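Local coordinates for amidase, hydantoinase/carbamoylase family (Burkholderia ambifaria, PDB 5TP4), which probably hydrolyses N-carbamoyl-L-amino acids as a zinc-dependent amidase of the peptidase M20 family, at residues A85-G90 with A190-F195; F74-G79 with D126-I131. One frame throughout, in Å; residues are numbered along the deposited sequence. Where two conformers were deposited one is given.

Interaction 1 (A85-G90 with A190-F195); sequences APVLIG and AVDAYF. With EDO (1,2-ethanediol), chain S.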
loop_
_atom_site.group_PDB
_atom_site.type_symbol
_atom_site.label_atom_id
_atom_site.label_comp_id
_atom_site.label_asym_id
_atom_site.label_seq_id
_atom_site.Cartn_x
_atom_site.Cartn_y
_atom_site.Cartn_z
ATOM N N ALA B 85 39.899 -15.021 31.548
ATOM C CA ALA B 85 38.613 -15.038 30.875
ATOM C C ALA B 85 38.784 -15.537 29.440
ATOM O O ALA B 85 39.841 -15.333 28.830
ATOM C CB ALA B 85 38.003 -13.639 30.865
ATOM N N PRO B 86 37.760 -16.180 28.884
ATOM C CA PRO B 86 37.882 -16.772 27.547
ATOM C C PRO B 86 37.747 -15.749 26.425
ATOM O O PRO B 86 37.131 -14.688 26.559
ATOM C CB PRO B 86 36.726 -17.781 27.515
ATOM C CG PRO B 86 35.669 -17.159 28.402
ATOM C CD PRO B 86 36.459 -16.480 29.508
ATOM N N VAL B 87 38.336 -16.118 25.295
ATOM C CA VAL B 87 38.011 -15.526 24.011
ATOM C C VAL B 87 36.866 -16.355 23.452
ATOM O O VAL B 87 36.978 -17.582 23.347
ATOM C CB VAL B 87 39.223 -15.540 23.074
ATOM C CG1 VAL B 87 38.787 -15.085 21.657
ATOM C CG2 VAL B 87 40.326 -14.686 23.665
ATOM N N LEU B 88 35.764 -15.690 23.112
ATOM C CA LEU B 88 34.519 -16.363 22.770
ATOM C C LEU B 88 34.283 -16.180 21.283
ATOM O O LEU B 88 34.375 -15.063 20.780
ATOM C CB LEU B 88 33.379 -15.768 23.602
ATOM C CG LEU B 88 31.948 -16.279 23.667
ATOM C CD1 LEU B 88 31.850 -17.758 24.071
ATOM C CD2 LEU B 88 31.215 -15.400 24.656
ATOM N N ILE B 89 34.004 -17.283 20.589
ATOM C CA ILE B 89 33.620 -17.283 19.182
ATOM C C ILE B 89 32.158 -17.676 19.143
ATOM O O ILE B 89 31.808 -18.758 19.616
ATOM C CB ILE B 89 34.442 -18.302 18.380
ATOM C CG1 ILE B 89 35.937 -17.969 18.420
ATOM C CG2 ILE B 89 33.911 -18.425 16.932
ATOM C CD1 ILE B 89 36.784 -19.031 17.697
ATOM N N GLY B 90 31.295 -16.849 18.560
ATOM C CA GLY B 90 29.882 -17.157 18.617
ATOM C C GLY B 90 29.151 -16.863 17.326
ATOM O O GLY B 90 29.655 -16.177 16.436
ATOM N N ALA B 190 32.713 -13.387 32.709
ATOM C CA ALA B 190 33.794 -12.594 32.138
ATOM C C ALA B 190 34.160 -13.107 30.761
ATOM O O ALA B 190 34.196 -14.320 30.522
ATOM C CB ALA B 190 35.024 -12.639 33.040
ATOM N N VAL B 191 34.383 -12.177 29.829
ATOM C CA VAL B 191 34.774 -12.510 28.459
ATOM C C VAL B 191 35.908 -11.573 28.060
ATOM O O VAL B 191 35.775 -10.353 28.198
ATOM C CB VAL B 191 33.597 -12.365 27.469
ATOM C CG1 VAL B 191 34.071 -12.599 26.060
ATOM C CG2 VAL B 191 32.470 -13.343 27.811
ATOM N N ASP B 192 37.014 -12.131 27.561
ATOM C CA ASP B 192 38.124 -11.279 27.127
ATOM C C ASP B 192 37.805 -10.558 25.824
ATOM O O ASP B 192 38.162 -9.384 25.652
ATOM C CB ASP B 192 39.393 -12.094 26.936
ATOM C CG ASP B 192 40.559 -11.236 26.479
ATOM O OD1 ASP B 192 41.094 -10.452 27.298
ATOM O OD2 ASP B 192 40.925 -11.336 25.298
ATOM N N ALA B 193 37.204 -11.269 24.876
ATOM C CA ALA B 193 36.860 -10.712 23.575
ATOM C C ALA B 193 35.846 -11.642 22.944
ATOM O O ALA B 193 35.773 -12.825 23.288
ATOM C CB ALA B 193 38.078 -10.564 22.656
ATOM N N TYR B 194 35.046 -11.085 22.029
ATOM C CA TYR B 194 34.021 -11.851 21.335
ATOM C C TYR B 194 34.234 -11.655 19.849
ATOM O O TYR B 194 34.292 -10.515 19.373
ATOM C CB TYR B 194 32.610 -11.399 21.725
ATOM C CG TYR B 194 31.524 -12.077 20.936
ATOM C CD1 TYR B 194 31.063 -13.332 21.317
ATOM C CD2 TYR B 194 30.939 -11.467 19.824
ATOM C CE1 TYR B 194 30.066 -13.961 20.609
ATOM C CE2 TYR B 194 29.951 -12.119 19.090
ATOM C CZ TYR B 194 29.527 -13.360 19.508
ATOM O OH TYR B 194 28.523 -14.022 18.819
ATOM N N PHE B 195 34.337 -12.760 19.117
ATOM C CA PHE B 195 34.459 -12.714 17.662
ATOM C C PHE B 195 33.309 -13.478 17.013
ATOM O O PHE B 195 32.913 -14.548 17.484
ATOM C CB PHE B 195 35.785 -13.328 17.217
ATOM C CG PHE B 195 37.010 -12.536 17.594
ATOM C CD1 PHE B 195 37.649 -12.759 18.802
ATOM C CD2 PHE B 195 37.536 -11.598 16.713
ATOM C CE1 PHE B 195 38.783 -12.051 19.145
ATOM C CE2 PHE B 195 38.662 -10.877 17.030
ATOM C CZ PHE B 195 39.300 -11.094 18.249
HETATM C C1 EDO S . 31.259 -16.340 30.071
HETATM O O1 EDO S . 32.272 -16.663 31.030
HETATM C C2 EDO S . 31.411 -17.260 28.874
HETATM O O2 EDO S . 31.150 -18.603 29.306
#
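With chi1 at -173° in Leu88 and 175° in Tyr194, each CG swings opposite its own backbone N, and the two side chains come together on the same face of the sheet. Leu88 CG lies at the edge of the Tyr194 ring, in its plane, 3.9 Å from CD1, while Leu88 CD2 reaches across to Val191 CG2. On the other face Val87 sends CG1 to the edge of the Phe195 ring, 3.9 Å from CD1. Between these layers two parallel strands share nearly straight bonds: Leu88 N to Ala193 O (2.9 Å), Phe195 N to Leu88 O (2.8 Å) and Gly90 N to Phe195 O (3.0 Å). Ahead of the strands, Asp192 N gives a shorter and more bent bond to Pro86 O, 2.7 Å, from a position tilted 30° out of the carbonyl plane. The Asp192 carboxylate lies alongside Val87, and its OD2 forms a salt bridge with Arg415 of helix 398-416, which also packs on the Val87 face. Tyr194 carries its hydroxyl past Gly90, where OH is 3.3 Å from Gly90 C, and hydrogen-bonds to Glu196 and Trp134. Apolar side chains on both faces thus probably shield the backbone bonds in this parallel part of the zinc-binding domain's mixed sheet, and the phenol is anchored about 8 Å, side chain to side chain, from the zinc ligand His92.

Interaction 2 (F74-G79 with D126-I131); sequences FARRDG and DKPLEI. With EDO (1,2-ethanediol), chain U; EDO (1,2-ethanediol), chain S.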
loop_
_atom_site.group_PDB
_atom_site.type_symbol
_atom_site.label_atom_id
_atom_site.label_comp_id
_atom_site.label_asym_id
_atom_site.label_seq_id
_atom_site.Cartn_x
_atom_site.Cartn_y
_atom_site.Cartn_z
ATOM N N PHE B 74 27.384 -23.411 25.234
ATOM C CA PHE B 74 28.805 -23.083 25.316
ATOM C C PHE B 74 29.669 -24.324 25.248
ATOM O O PHE B 74 29.451 -25.272 25.996
ATOM C CB PHE B 74 29.129 -22.400 26.642
ATOM C CG PHE B 74 28.543 -21.035 26.749
ATOM C CD1 PHE B 74 27.260 -20.868 27.264
ATOM C CD2 PHE B 74 29.262 -19.922 26.328
ATOM C CE1 PHE B 74 26.719 -19.600 27.354
ATOM C CE2 PHE B 74 28.717 -18.641 26.432
ATOM C CZ PHE B 74 27.439 -18.489 26.923
ATOM N N ALA B 75 30.681 -24.295 24.401
ATOM C CA ALA B 75 31.695 -25.346 24.362
ATOM C C ALA B 75 33.024 -24.730 24.786
ATOM O O ALA B 75 33.396 -23.648 24.307
ATOM C CB ALA B 75 31.816 -25.951 22.960
ATOM N N ARG B 76 33.744 -25.413 25.674
ATOM C CA ARG B 76 34.920 -24.849 26.325
ATOM C C ARG B 76 36.177 -25.624 25.964
ATOM O O ARG B 76 36.196 -26.855 26.041
ATOM C CB ARG B 76 34.727 -24.871 27.837
ATOM C CG ARG B 76 35.979 -24.580 28.660
ATOM C CD ARG B 76 36.321 -23.115 28.722
ATOM N NE ARG B 76 37.379 -22.930 29.719
ATOM C CZ ARG B 76 37.510 -21.866 30.498
ATOM N NH1 ARG B 76 36.660 -20.848 30.396
ATOM N NH2 ARG B 76 38.516 -21.826 31.366
ATOM N N ARG B 77 37.233 -24.894 25.589
ATOM C CA ARG B 77 38.576 -25.443 25.415
ATOM C C ARG B 77 39.523 -24.660 26.316
ATOM O O ARG B 77 39.861 -23.516 26.006
ATOM C CB ARG B 77 39.035 -25.340 23.958
ATOM C CG ARG B 77 40.380 -26.005 23.670
ATOM C CD ARG B 77 40.675 -25.879 22.172
ATOM N NE ARG B 77 41.679 -26.827 21.680
ATOM C CZ ARG B 77 42.985 -26.586 21.608
ATOM N NH1 ARG B 77 43.491 -25.437 22.054
ATOM N NH2 ARG B 77 43.790 -27.505 21.086
ATOM N N ASP B 78 39.961 -25.283 27.406
ATOM C CA ASP B 78 40.809 -24.603 28.378
ATOM C C ASP B 78 42.101 -24.140 27.717
ATOM O O ASP B 78 42.602 -24.764 26.778
ATOM C CB ASP B 78 41.186 -25.553 29.507
ATOM C CG ASP B 78 40.049 -25.836 30.475
ATOM O OD1 ASP B 78 39.059 -25.071 30.542
ATOM O OD2 ASP B 78 40.208 -26.821 31.214
ATOM N N GLY B 79 42.669 -23.060 28.247
ATOM C CA GLY B 79 44.004 -22.646 27.902
ATOM C C GLY B 79 44.948 -22.922 29.059
ATOM O O GLY B 79 44.582 -23.493 30.084
ATOM N N ASP B 126 46.819 -19.530 25.512
ATOM C CA ASP B 126 46.985 -18.983 26.854
ATOM C C ASP B 126 45.618 -18.756 27.493
ATOM O O ASP B 126 45.258 -19.410 28.479
ATOM C CB ASP B 126 47.801 -17.690 26.781
ATOM C CG ASP B 126 48.084 -17.112 28.138
ATOM O OD1 ASP B 126 48.478 -17.892 29.036
ATOM O OD2 ASP B 126 47.922 -15.886 28.307
ATOM N N LYS B 127 44.846 -17.831 26.937
ATOM C CA LYS B 127 43.479 -17.669 27.384
ATOM C C LYS B 127 42.642 -18.823 26.849
ATOM O O LYS B 127 42.888 -19.319 25.745
ATOM C CB LYS B 127 42.891 -16.360 26.884
ATOM C CG LYS B 127 43.704 -15.166 27.267
ATOM C CD LYS B 127 42.886 -13.923 27.073
ATOM C CE LYS B 127 43.311 -12.860 28.077
ATOM N NZ LYS B 127 44.562 -12.212 27.642
ATOM N N PRO B 128 41.646 -19.264 27.602
ATOM C CA PRO B 128 40.742 -20.300 27.083
ATOM C C PRO B 128 39.912 -19.790 25.913
ATOM O O PRO B 128 39.707 -18.589 25.731
ATOM C CB PRO B 128 39.856 -20.625 28.287
ATOM C CG PRO B 128 39.887 -19.342 29.121
ATOM C CD PRO B 128 41.292 -18.832 28.972
ATOM N N LEU B 129 39.439 -20.736 25.095
ATOM C CA LEU B 129 38.498 -20.469 24.015
ATOM C C LEU B 129 37.141 -21.049 24.375
ATOM O O LEU B 129 37.054 -22.107 25.007
ATOM C CB LEU B 129 38.954 -21.093 22.679
ATOM C CG LEU B 129 40.322 -20.706 22.122
ATOM C CD1 LEU B 129 40.466 -21.189 20.643
ATOM C CD2 LEU B 129 40.469 -19.225 22.187
ATOM N N GLU B 130 36.080 -20.360 23.955
ATOM C CA GLU B 130 34.744 -20.931 24.052
ATOM C C GLU B 130 34.026 -20.656 22.749
ATOM O O GLU B 130 34.250 -19.614 22.120
ATOM C CB GLU B 130 33.962 -20.360 25.238
ATOM C CG GLU B 130 34.490 -20.906 26.586
ATOM C CD GLU B 130 33.707 -20.406 27.791
ATOM O OE1 GLU B 130 32.569 -19.937 27.597
ATOM O OE2 GLU B 130 34.216 -20.499 28.925
ATOM N N ILE B 131 33.207 -21.601 22.326
ATOM C CA ILE B 131 32.331 -21.410 21.180
ATOM C C ILE B 131 30.914 -21.344 21.733
ATOM O O ILE B 131 30.560 -22.123 22.628
ATOM C CB ILE B 131 32.446 -22.554 20.154
ATOM C CG1 ILE B 131 33.883 -22.880 19.810
ATOM C CG2 ILE B 131 31.656 -22.231 18.901
ATOM C CD1 ILE B 131 33.908 -24.263 19.173
HETATM C C1 EDO U . 39.851 -29.258 27.159
HETATM O O1 EDO U . 39.916 -28.703 25.836
HETATM C C2 EDO U . 38.451 -29.041 27.703
HETATM O O2 EDO U . 38.409 -27.704 28.198
HETATM C C1 EDO S . 31.259 -16.340 30.071
HETATM O O1 EDO S . 32.272 -16.663 31.030
HETATM C C2 EDO S . 31.411 -17.260 28.874
HETATM O O2 EDO S . 31.150 -18.603 29.306
#
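Arg76 leans over the neighbouring strand and grips Glu130, its partner in a non-hydrogen-bonded antiparallel pair. From CB, which is 4.2 Å from Glu130 CG, the chain runs to CG, 4.0 Å from O2 of a 1,2-ethanediol, and bends (chi2 78°), bringing CD within 3.4 Å of Glu130 OE2. NE points to the loop that follows its own strand and forms a salt-bridging hydrogen bond to Asp78 OD1 at 2.8 Å. CZ rests on Pro128, whose CB sits over the centre of one guanidinium face, 3.5 Å from CZ. At the tip NH1 meets the anti lone pair of Glu130 OE2 at 2.9 Å, almost in the guanidinium plane, although the carboxylate plane is turned 46° from it; NH2 stays over Pro128 and adds a weak bond to Asp78 OD1. Two carboxylates at the edge and a proline on a face therefore fix the rotation of the group. The other oxygen, Glu130 OE1, accepts a hydrogen bond from a second 1,2-ethanediol and lies 3.5 Å from Phe74 CD2. Beneath, Ala75 and Ile131 exchange a pair of backbone bonds, as do Arg77 and Leu129. On the face opposite the salt bridges, Ala75 and Ile131 pack on helix 45-60, while Arg77, Leu129 and Ile131 lie against helix 105-121; strand 129-133 is flanked by 73-77 on one edge and 87-91 on the other.

How the interactions relate
From the N terminus the chain enters interaction 2 at 74-79, passes after a short loop into 85-90 of interaction 1, and runs through helix 105-121 before 126-131 closes the first loop. A longer excursion through three helices, 147-153, 158-163 and 172-179, ends when 190-195 closes the second. The loops cross instead of nesting: 126-131 falls inside the span of interaction 1, and 85-90 inside that of interaction 2. Strand 129-133 inserts between the consecutive strands 73-77 and 87-91, giving the sheet order 73-77, 129-133, 87-91, 193-199. Bonds such as Ile89 N to Glu130 O (2.8 Å) join the two contacts, and one 1,2-ethanediol bridges Ala190 O and Glu130 OE1.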